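Local coordinates for type I site-specific restriction-modification system, R (Restriction) subunit (Vibrio vulnificus, PDB 3H1T), which probably serves as the motor and DNA-cutting subunit of a type I restriction enzyme, this fragment holding its helicase-like ATP-binding domains, at residues V214-S219 / F256-D261; A262-E267 / E276-I281; L294-P299 / L326-P331. All blocks are in the same frame, centred on the assembly; numbering follows the deposited sequence.

Contact 1 of 3, residues V214-S219 / F256-D261; sequences VAFQIS and FTPFGD
Phe216 of helix 211-224 pushes its ring among Phe256, Pro258 and Phe259 of the loop that leads into strand 263-265, and the three phenylalanines form an aromatic cluster. The tight part of the contact lies around this one ring. Its edge is turned to the face of Phe256 in an offset T-shaped pair, with ring planes at 89° and Phe216 CD1 lying 3.8 Å from Phe256 CD2. Phe259 comes closer still, its CE2 standing 3.6 Å from Phe216 CE1, although those rings meet obliquely. A chi1 of 169° swings Phe216 CG away from its own backbone N, and the ring leaves the helix in the direction of the loop. Ser219, one turn on, adds its CB, 3.8 Å from Phe259 CZ, while its hydroxyl is spent within the helix: OG donates to Ala215 O at 2.7 Å. Trp220 and Trp223 of the same helix extend the cluster, each pairing edge-to-face with Phe259.

The looser side is at Pro258, partly exposed, whose CG reaches Phe216 CZ at 3.9 Å, the two side chains crossing at about a right angle. The closest approaches between the segments are all carbon to carbon, which suggests that burial of apolar surface, more than polar pairing, holds this loop against the helix of the ATPase-like domain.

Contact 2 of 3, residues A262-E267 / E276-I281; sequences ARHKIE and EIYFAI
Ile266 packs on Ala280 in the apolar part of the contact between parallel strands 263-265 and 277-281, at one edge of the seven-stranded parallel sheet of a P-loop NTPase-type domain. Ile266 CD1 lies 3.5 Å from Ala280 CB, and Ile266 CG1 comes up to the edge of the Tyr278 ring. On that same face His264 leans on Tyr278 with ring planes at 82°, an oblique meeting in which His264 CD2 is 3.6 Å from Tyr278 CE2; the tyrosine hydroxyl bonds to Val272 O. The other face carries Arg263, Ile277, Lys265 and Phe279. There the aliphatic start of Arg263 lies at the rim of the phenylalanine ring, its CG in the ring plane and 3.9 Å from Phe279 CE1; the chain then bends at chi3 and its guanidinium leads off from the strand pair.

Between the faces runs the backbone ladder, with Arg263 opposite Ile277, His264 opposite Tyr278 and Lys265 opposite Phe279. Phe279 N donates to His264 O and Ile266 N to Phe279 O, whereas the bond from His264 N to Ile277 O is weak, bent to 129°. At the polar rim Lys265 NZ forms a salt bridge with Glu267 OE2. At the opening of the ladder Ala262 O accepts twice: Glu276 N, at 2.8 Å, lies on a lone pair in the carbonyl plane, and Ile277 N, at 2.6 Å, sits 46° above it.

Contact 3 of 3, residues L294-P299 / L326-P331; sequences LYKEFP and LEYFEP
Tyr295 lays the edge of its ring over one face of Tyr328, in an edge-to-face pair whose centroids are 5.3 Å apart and whose planes are inclined at 60°. CE1 and CD1 do the touching: Tyr295 CE1 is 3.9 Å from Tyr328 CG, and Tyr295 CD1 stands above the plane, displaced toward the rim of the ring. Tyr295 adopts chi1 of 57°, which puts CG between its backbone N and carbonyl carbon and turns the ring from the 3-10 segment 294-297 toward the helix. The contact joins the loop between strands 277-281 and 305-308 to helix 323-328 and the residues that follow it, in the first P-loop NTPase-type region.

Phe329 CE2 meets Tyr295 CB at 3.7 Å, its CZ approaches Phe298 CB at 4.2 Å, and Pro299 O lies in the ring plane at the edge, 3.3 Å from Phe329 CE1. Tyr328 CD1 covers the centre of a Phe329 face, 3.5 Å above its plane, so the two consecutive aromatic residues pack on each other as well as on the loop. Phe303 makes a further edge-to-face pair with Phe329, and Phe302 meets the ring of Phe298.

At the far end of Tyr328 its OH donates to Phe298 O at 2.7 Å, the donor lying in the carbonyl plane with a C=O...donor angle of 158°. Face contact and this directed bond together should limit sliding and tilting of the ring, and the bond satisfies a main-chain carbonyl just beyond the 3-10 turn. The chemistry implies a mainly apolar junction in which one hydroxyl bond probably helps to fix how the Tyr328 ring is turned.

In the fold
The three contacts come in series along the chain, and all lie in the first P-loop NTPase-type region of this fragment. Contact 2 forms one margin of the parallel seven-stranded sheet, with 263-265 as an outermost strand. Contact 1, its centre about 11 Å away, joins helix 211-224 to the loop entering that strand; the two touch where Phe256 meets Phe279 and Phe259 meets Ile277. Contact 3, its centre about 14 Å from that of contact 2, touches it through Ile266 with Leu294 and Tyr278 with Phe298. Contacts 1 and 3 are about 22 Å apart between centres and do not meet, so the edge strands link the two aromatic groups, probably into one continuous packed margin of this ATPase-like domain.

Contact 1 of 3, residues V214-S219 / F256-D261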
loop_
_atom_site.group_PDB
_atom_site.type_symbol
_atom_site.label_atom_id
_atom_site.label_comp_id
_atom_site.label_asym_id
_atom_site.label_seq_id
_atom_site.Cartn_x
_atom_site.Cartn_y
_atom_site.Cartn_z
ATOM N N VAL A 214 -1.370 7.213 -6.546
ATOM C CA VAL A 214 -2.025 8.263 -5.783
ATOM C C VAL A 214 -1.301 9.601 -5.979
ATOM O O VAL A 214 -1.922 10.611 -6.281
ATOM C CB VAL A 214 -2.027 7.931 -4.274
ATOM C CG1 VAL A 214 -2.510 9.124 -3.474
ATOM C CG2 VAL A 214 -2.925 6.731 -4.018
ATOM N N ALA A 215 0.021 9.592 -5.828
ATOM C CA ALA A 215 0.820 10.799 -6.001
ATOM C C ALA A 215 0.543 11.440 -7.354
ATOM O O ALA A 215 0.351 12.656 -7.437
ATOM C CB ALA A 215 2.298 10.465 -5.874
ATOM N N PHE A 216 0.503 10.612 -8.400
ATOM C CA PHE A 216 0.240 11.071 -9.765
ATOM C C PHE A 216 -1.161 11.644 -9.978
ATOM O O PHE A 216 -1.303 12.723 -10.539
ATOM C CB PHE A 216 0.474 9.930 -10.764
ATOM C CG PHE A 216 -0.026 10.222 -12.155
ATOM C CD1 PHE A 216 0.650 11.121 -12.973
ATOM C CD2 PHE A 216 -1.180 9.595 -12.645
ATOM C CE1 PHE A 216 0.188 11.394 -14.254
ATOM C CE2 PHE A 216 -1.651 9.858 -13.930
ATOM C CZ PHE A 216 -0.969 10.759 -14.734
ATOM N N GLN A 217 -2.193 10.943 -9.522
ATOM C CA GLN A 217 -3.557 11.436 -9.724
ATOM C C GLN A 217 -3.906 12.699 -8.928
ATOM O O GLN A 217 -4.754 13.483 -9.349
ATOM C CB GLN A 217 -4.580 10.325 -9.443
ATOM C CG GLN A 217 -4.471 9.106 -10.376
ATOM C CD GLN A 217 -5.033 9.338 -11.786
ATOM O OE1 GLN A 217 -5.120 8.408 -12.585
ATOM N NE2 GLN A 217 -5.409 10.571 -12.090
ATOM N N ILE A 218 -3.263 12.908 -7.784
ATOM C CA ILE A 218 -3.531 14.119 -7.016
ATOM C C ILE A 218 -2.984 15.274 -7.862
ATOM O O ILE A 218 -3.660 16.278 -8.095
ATOM C CB ILE A 218 -2.793 14.102 -5.651
ATOM C CG1 ILE A 218 -3.378 13.010 -4.735
ATOM C CG2 ILE A 218 -2.923 15.461 -4.975
ATOM C CD1 ILE A 218 -2.580 12.782 -3.446
ATOM N N SER A 219 -1.750 15.099 -8.333
ATOM C CA SER A 219 -1.069 16.089 -9.164
ATOM C C SER A 219 -1.879 16.380 -10.417
ATOM O O SER A 219 -2.114 17.538 -10.758
ATOM C CB SER A 219 0.310 15.576 -9.581
ATOM O OG SER A 219 1.006 15.054 -8.464
ATOM N N PHE A 256 4.391 9.219 -15.064
ATOM C CA PHE A 256 4.109 10.637 -15.212
ATOM C C PHE A 256 4.217 11.176 -16.627
ATOM O O PHE A 256 4.080 12.379 -16.831
ATOM C CB PHE A 256 5.022 11.457 -14.299
ATOM C CG PHE A 256 4.944 11.059 -12.853
ATOM C CD1 PHE A 256 5.554 9.888 -12.405
ATOM C CD2 PHE A 256 4.250 11.851 -11.937
ATOM C CE1 PHE A 256 5.479 9.507 -11.073
ATOM C CE2 PHE A 256 4.166 11.483 -10.593
ATOM C CZ PHE A 256 4.781 10.308 -10.159
ATOM N N THR A 257 4.448 10.305 -17.599
ATOM C CA THR A 257 4.566 10.728 -18.991
ATOM C C THR A 257 3.448 11.673 -19.457
ATOM O O THR A 257 3.679 12.564 -20.276
ATOM C CB THR A 257 4.610 9.498 -19.913
ATOM O OG1 THR A 257 5.639 8.609 -19.441
ATOM C CG2 THR A 257 4.943 9.926 -21.347
ATOM N N PRO A 258 2.215 11.492 -18.938
ATOM C CA PRO A 258 1.081 12.347 -19.302
ATOM C C PRO A 258 1.351 13.839 -19.098
ATOM O O PRO A 258 0.653 14.698 -19.650
ATOM C CB PRO A 258 -0.020 11.836 -18.390
ATOM C CG PRO A 258 0.224 10.371 -18.427
ATOM C CD PRO A 258 1.731 10.303 -18.207
ATOM N N PHE A 259 2.344 14.137 -18.271
ATOM C CA PHE A 259 2.725 15.511 -17.961
ATOM C C PHE A 259 3.677 16.099 -19.001
ATOM O O PHE A 259 3.515 17.250 -19.420
ATOM C CB PHE A 259 3.370 15.567 -16.581
ATOM C CG PHE A 259 2.386 15.670 -15.463
ATOM C CD1 PHE A 259 1.628 16.822 -15.302
ATOM C CD2 PHE A 259 2.236 14.633 -14.547
ATOM C CE1 PHE A 259 0.732 16.951 -14.236
ATOM C CE2 PHE A 259 1.340 14.747 -13.473
ATOM C CZ PHE A 259 0.589 15.913 -13.317
ATOM N N GLY A 260 4.660 15.293 -19.396
ATOM C CA GLY A 260 5.646 15.673 -20.385
ATOM C C GLY A 260 5.858 17.133 -20.722
ATOM O O GLY A 260 4.945 17.845 -21.161
ATOM N N ASP A 261 7.093 17.572 -20.501
ATOM C CA ASP A 261 7.529 18.926 -20.808
ATOM C C ASP A 261 7.052 19.936 -19.802
ATOM O O ASP A 261 7.400 21.124 -19.874
ATOM C CB ASP A 261 7.093 19.286 -22.220
ATOM C CG ASP A 261 7.738 18.377 -23.262
ATOM O OD1 ASP A 261 7.736 17.137 -23.057
ATOM O OD2 ASP A 261 8.256 18.911 -24.282
#

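Contact 2 of 3, residues A262-E267 / E276-I281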
loop_
_atom_site.group_PDB
_atom_site.type_symbol
_atom_site.label_atom_id
_atom_site.label_comp_id
_atom_site.label_asym_id
_atom_site.label_seq_id
_atom_site.Cartn_x
_atom_site.Cartn_y
_atom_site.Cartn_z
ATOM N N ALA A 262 6.238 19.465 -18.870
ATOM C CA ALA A 262 5.790 20.289 -17.763
ATOM C C ALA A 262 6.756 19.725 -16.712
ATOM O O ALA A 262 7.090 20.348 -15.705
ATOM C CB ALA A 262 4.342 19.954 -17.422
ATOM N N ARG A 263 7.215 18.520 -17.039
ATOM C CA ARG A 263 8.137 17.711 -16.263
ATOM C C ARG A 263 9.576 18.218 -16.269
ATOM O O ARG A 263 10.066 18.731 -17.280
ATOM C CB ARG A 263 8.140 16.278 -16.802
ATOM C CG ARG A 263 6.860 15.479 -16.556
ATOM C CD ARG A 263 7.055 14.045 -17.039
ATOM N NE ARG A 263 7.182 13.949 -18.493
ATOM C CZ ARG A 263 7.521 12.834 -19.141
ATOM N NH1 ARG A 263 7.772 11.717 -18.466
ATOM N NH2 ARG A 263 7.605 12.831 -20.466
ATOM N N HIS A 264 10.244 18.055 -15.130
ATOM C CA HIS A 264 11.626 18.459 -14.986
ATOM C C HIS A 264 12.302 17.798 -13.787
ATOM O O HIS A 264 11.840 17.920 -12.652
ATOM C CB HIS A 264 11.746 19.978 -14.832
ATOM C CG HIS A 264 13.164 20.445 -14.797
ATOM N ND1 HIS A 264 14.005 20.331 -15.882
ATOM C CD2 HIS A 264 13.914 20.948 -13.788
ATOM C CE1 HIS A 264 15.214 20.742 -15.544
ATOM N NE2 HIS A 264 15.187 21.122 -14.279
ATOM N N LYS A 265 13.398 17.095 -14.030
ATOM C CA LYS A 265 14.107 16.479 -12.927
ATOM C C LYS A 265 15.207 17.456 -12.543
ATOM O O LYS A 265 15.839 18.072 -13.404
ATOM C CB LYS A 265 14.721 15.132 -13.334
ATOM C CG LYS A 265 14.921 14.196 -12.153
ATOM C CD LYS A 265 16.127 13.290 -12.348
ATOM C CE LYS A 265 15.994 12.364 -13.550
ATOM N NZ LYS A 265 17.257 11.588 -13.761
ATOM N N ILE A 266 15.430 17.624 -11.254
ATOM C CA ILE A 266 16.473 18.528 -10.840
ATOM C C ILE A 266 17.737 17.676 -10.740
ATOM O O ILE A 266 17.848 16.822 -9.849
ATOM C CB ILE A 266 16.128 19.161 -9.483
ATOM C CG1 ILE A 266 14.618 19.347 -9.372
ATOM C CG2 ILE A 266 16.747 20.547 -9.386
ATOM C CD1 ILE A 266 14.206 19.950 -8.063
ATOM N N GLU A 267 18.661 17.884 -11.679
ATOM C CA GLU A 267 19.926 17.148 -11.746
ATOM C C GLU A 267 21.147 18.062 -11.818
ATOM O O GLU A 267 21.030 19.284 -11.982
ATOM C CB GLU A 267 19.983 16.249 -12.982
ATOM C CG GLU A 267 19.270 14.923 -12.891
ATOM C CD GLU A 267 19.550 14.086 -14.116
ATOM O OE1 GLU A 267 20.743 13.797 -14.352
ATOM O OE2 GLU A 267 18.596 13.731 -14.848
ATOM N N GLU A 276 6.864 22.981 -14.707
ATOM C CA GLU A 276 5.709 22.932 -13.791
ATOM C C GLU A 276 5.697 21.743 -12.826
ATOM O O GLU A 276 5.303 21.882 -11.667
ATOM C CB GLU A 276 4.403 22.919 -14.580
ATOM C CG GLU A 276 4.492 23.619 -15.919
ATOM C CD GLU A 276 3.169 24.211 -16.333
ATOM O OE1 GLU A 276 2.370 24.500 -15.417
ATOM O OE2 GLU A 276 2.936 24.403 -17.549
ATOM N N ILE A 277 6.091 20.569 -13.306
ATOM C CA ILE A 277 6.135 19.383 -12.455
ATOM C C ILE A 277 7.575 18.921 -12.246
ATOM O O ILE A 277 8.219 18.425 -13.176
ATOM C CB ILE A 277 5.306 18.213 -13.062
ATOM C CG1 ILE A 277 3.818 18.405 -12.747
ATOM C CG2 ILE A 277 5.783 16.879 -12.504
ATOM C CD1 ILE A 277 3.181 19.598 -13.445
ATOM N N TYR A 278 8.062 19.071 -11.014
ATOM C CA TYR A 278 9.436 18.704 -10.661
ATOM C C TYR A 278 9.633 17.420 -9.852
ATOM O O TYR A 278 8.803 17.067 -9.010
ATOM C CB TYR A 278 10.094 19.844 -9.888
ATOM C CG TYR A 278 10.176 21.138 -10.656
ATOM C CD1 TYR A 278 9.048 21.938 -10.834
ATOM C CD2 TYR A 278 11.388 21.579 -11.182
ATOM C CE1 TYR A 278 9.130 23.153 -11.511
ATOM C CE2 TYR A 278 11.481 22.791 -11.870
ATOM C CZ TYR A 278 10.351 23.574 -12.025
ATOM O OH TYR A 278 10.455 24.787 -12.674
ATOM N N PHE A 279 10.747 16.739 -10.109
ATOM C CA PHE A 279 11.097 15.512 -9.400
ATOM C C PHE A 279 12.497 15.741 -8.843
ATOM O O PHE A 279 13.314 16.409 -9.474
ATOM C CB PHE A 279 11.135 14.312 -10.351
ATOM C CG PHE A 279 9.874 14.118 -11.148
ATOM C CD1 PHE A 279 9.679 14.797 -12.350
ATOM C CD2 PHE A 279 8.884 13.247 -10.701
ATOM C CE1 PHE A 279 8.511 14.604 -13.104
ATOM C CE2 PHE A 279 7.715 13.043 -11.438
ATOM C CZ PHE A 279 7.524 13.724 -12.645
ATOM N N ALA A 280 12.782 15.201 -7.666
ATOM C CA ALA A 280 14.098 15.373 -7.070
ATOM C C ALA A 280 14.406 14.330 -6.005
ATOM O O ALA A 280 13.535 13.927 -5.229
ATOM C CB ALA A 280 14.215 16.785 -6.471
ATOM N N ILE A 281 15.648 13.867 -5.999
ATOM C CA ILE A 281 16.109 12.895 -5.022
ATOM C C ILE A 281 16.888 13.717 -4.001
ATOM O O ILE A 281 17.580 14.661 -4.372
ATOM C CB ILE A 281 17.025 11.834 -5.694
ATOM C CG1 ILE A 281 16.191 10.623 -6.134
ATOM C CG2 ILE A 281 18.112 11.376 -4.730
ATOM C CD1 ILE A 281 15.160 10.924 -7.217
#

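Contact 3 of 3, residues L294-P299 / L326-P331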
loop_
_atom_site.group_PDB
_atom_site.type_symbol
_atom_site.label_atom_id
_atom_site.label_comp_id
_atom_site.label_asym_id
_atom_site.label_seq_id
_atom_site.Cartn_x
_atom_site.Cartn_y
_atom_site.Cartn_z
ATOM N N LEU A 294 20.704 23.204 -3.218
ATOM C CA LEU A 294 20.254 23.732 -4.502
ATOM C C LEU A 294 18.910 24.464 -4.473
ATOM O O LEU A 294 18.758 25.524 -5.079
ATOM C CB LEU A 294 20.179 22.571 -5.496
ATOM C CG LEU A 294 20.413 22.791 -6.993
ATOM C CD1 LEU A 294 20.302 21.433 -7.685
ATOM C CD2 LEU A 294 19.409 23.779 -7.571
ATOM N N TYR A 295 17.941 23.907 -3.756
ATOM C CA TYR A 295 16.606 24.492 -3.693
ATOM C C TYR A 295 16.525 25.976 -3.374
ATOM O O TYR A 295 15.584 26.653 -3.804
ATOM C CB TYR A 295 15.733 23.711 -2.707
ATOM C CG TYR A 295 16.283 23.607 -1.303
ATOM C CD1 TYR A 295 16.074 24.626 -0.367
ATOM C CD2 TYR A 295 16.955 22.456 -0.888
ATOM C CE1 TYR A 295 16.515 24.494 0.955
ATOM C CE2 TYR A 295 17.399 22.314 0.427
ATOM C CZ TYR A 295 17.175 23.336 1.341
ATOM O OH TYR A 295 17.622 23.199 2.639
ATOM N N LYS A 296 17.508 26.506 -2.657
ATOM C CA LYS A 296 17.434 27.919 -2.309
ATOM C C LYS A 296 17.504 28.817 -3.559
ATOM O O LYS A 296 17.289 30.028 -3.482
ATOM C CB LYS A 296 18.515 28.259 -1.285
ATOM C CG LYS A 296 18.625 27.185 -0.199
ATOM C CD LYS A 296 19.233 27.701 1.101
ATOM C CE LYS A 296 19.907 26.576 1.900
ATOM N NZ LYS A 296 18.998 25.458 2.293
ATOM N N GLU A 297 17.770 28.212 -4.718
ATOM C CA GLU A 297 17.817 28.964 -5.972
ATOM C C GLU A 297 16.361 29.239 -6.384
ATOM O O GLU A 297 16.078 30.116 -7.212
ATOM C CB GLU A 297 18.548 28.152 -7.055
ATOM C CG GLU A 297 18.381 28.691 -8.499
ATOM C CD GLU A 297 19.034 30.056 -8.742
ATOM O OE1 GLU A 297 20.279 30.181 -8.602
ATOM O OE2 GLU A 297 18.287 31.005 -9.086
ATOM N N PHE A 298 15.440 28.464 -5.809
ATOM C CA PHE A 298 14.022 28.656 -6.073
ATOM C C PHE A 298 13.525 29.446 -4.885
ATOM O O PHE A 298 13.997 29.259 -3.760
ATOM C CB PHE A 298 13.225 27.349 -6.090
ATOM C CG PHE A 298 13.721 26.322 -7.060
ATOM C CD1 PHE A 298 14.720 25.432 -6.684
ATOM C CD2 PHE A 298 13.119 26.168 -8.308
ATOM C CE1 PHE A 298 15.113 24.387 -7.531
ATOM C CE2 PHE A 298 13.502 25.125 -9.170
ATOM C CZ PHE A 298 14.502 24.232 -8.776
ATOM N N PRO A 299 12.558 30.342 -5.105
ATOM C CA PRO A 299 12.068 31.099 -3.949
ATOM C C PRO A 299 11.171 30.245 -3.025
ATOM O O PRO A 299 10.704 29.164 -3.412
ATOM C CB PRO A 299 11.332 32.264 -4.603
ATOM C CG PRO A 299 10.810 31.645 -5.883
ATOM C CD PRO A 299 12.030 30.890 -6.365
ATOM N N LEU A 326 11.425 21.301 3.524
ATOM C CA LEU A 326 10.032 21.463 3.882
ATOM C C LEU A 326 9.813 22.734 4.682
ATOM O O LEU A 326 8.927 23.522 4.350
ATOM C CB LEU A 326 9.549 20.245 4.677
ATOM C CG LEU A 326 8.923 19.059 3.911
ATOM C CD1 LEU A 326 9.662 18.802 2.602
ATOM C CD2 LEU A 326 8.950 17.823 4.799
ATOM N N GLU A 327 10.600 22.959 5.731
ATOM C CA GLU A 327 10.394 24.182 6.505
ATOM C C GLU A 327 10.846 25.404 5.703
ATOM O O GLU A 327 10.495 26.538 6.033
ATOM C CB GLU A 327 11.090 24.123 7.886
ATOM C CG GLU A 327 12.575 23.787 7.892
ATOM C CD GLU A 327 13.017 23.121 9.210
ATOM O OE1 GLU A 327 12.156 22.480 9.865
ATOM O OE2 GLU A 327 14.215 23.216 9.586
ATOM N N TYR A 328 11.621 25.171 4.647
ATOM C CA TYR A 328 12.063 26.267 3.796
ATOM C C TYR A 328 10.946 26.547 2.808
ATOM O O TYR A 328 10.690 27.691 2.452
ATOM C CB TYR A 328 13.326 25.913 2.992
ATOM C CG TYR A 328 13.644 26.908 1.879
ATOM C CD1 TYR A 328 13.036 26.811 0.620
ATOM C CD2 TYR A 328 14.528 27.966 2.097
ATOM C CE1 TYR A 328 13.308 27.744 -0.394
ATOM C CE2 TYR A 328 14.806 28.908 1.089
ATOM C CZ TYR A 328 14.197 28.789 -0.147
ATOM O OH TYR A 328 14.487 29.705 -1.134
ATOM N N PHE A 329 10.278 25.488 2.371
ATOM C CA PHE A 329 9.226 25.643 1.395
ATOM C C PHE A 329 7.818 25.836 1.908
ATOM O O PHE A 329 6.865 25.360 1.303
ATOM C CB PHE A 329 9.270 24.494 0.388
ATOM C CG PHE A 329 10.270 24.699 -0.710
ATOM C CD1 PHE A 329 10.247 25.875 -1.463
ATOM C CD2 PHE A 329 11.207 23.712 -1.020
ATOM C CE1 PHE A 329 11.133 26.072 -2.507
ATOM C CE2 PHE A 329 12.098 23.903 -2.065
ATOM C CZ PHE A 329 12.063 25.082 -2.809
ATOM N N GLU A 330 7.680 26.485 3.056
ATOM C CA GLU A 330 6.353 26.826 3.545
ATOM C C GLU A 330 6.216 28.091 2.692
ATOM O O GLU A 330 7.226 28.701 2.343
ATOM C CB GLU A 330 6.377 27.219 5.029
ATOM C CG GLU A 330 5.104 27.940 5.481
ATOM C CD GLU A 330 5.053 28.153 6.991
ATOM O OE1 GLU A 330 5.765 27.436 7.732
ATOM O OE2 GLU A 330 4.287 29.034 7.439
ATOM N N PRO A 331 4.993 28.502 2.332
ATOM C CA PRO A 331 3.681 27.938 2.648
ATOM C C PRO A 331 3.181 27.001 1.550
ATOM O O PRO A 331 1.981 26.977 1.254
ATOM C CB PRO A 331 2.777 29.178 2.768
ATOM C CG PRO A 331 3.704 30.399 2.404
ATOM C CD PRO A 331 4.838 29.788 1.642
#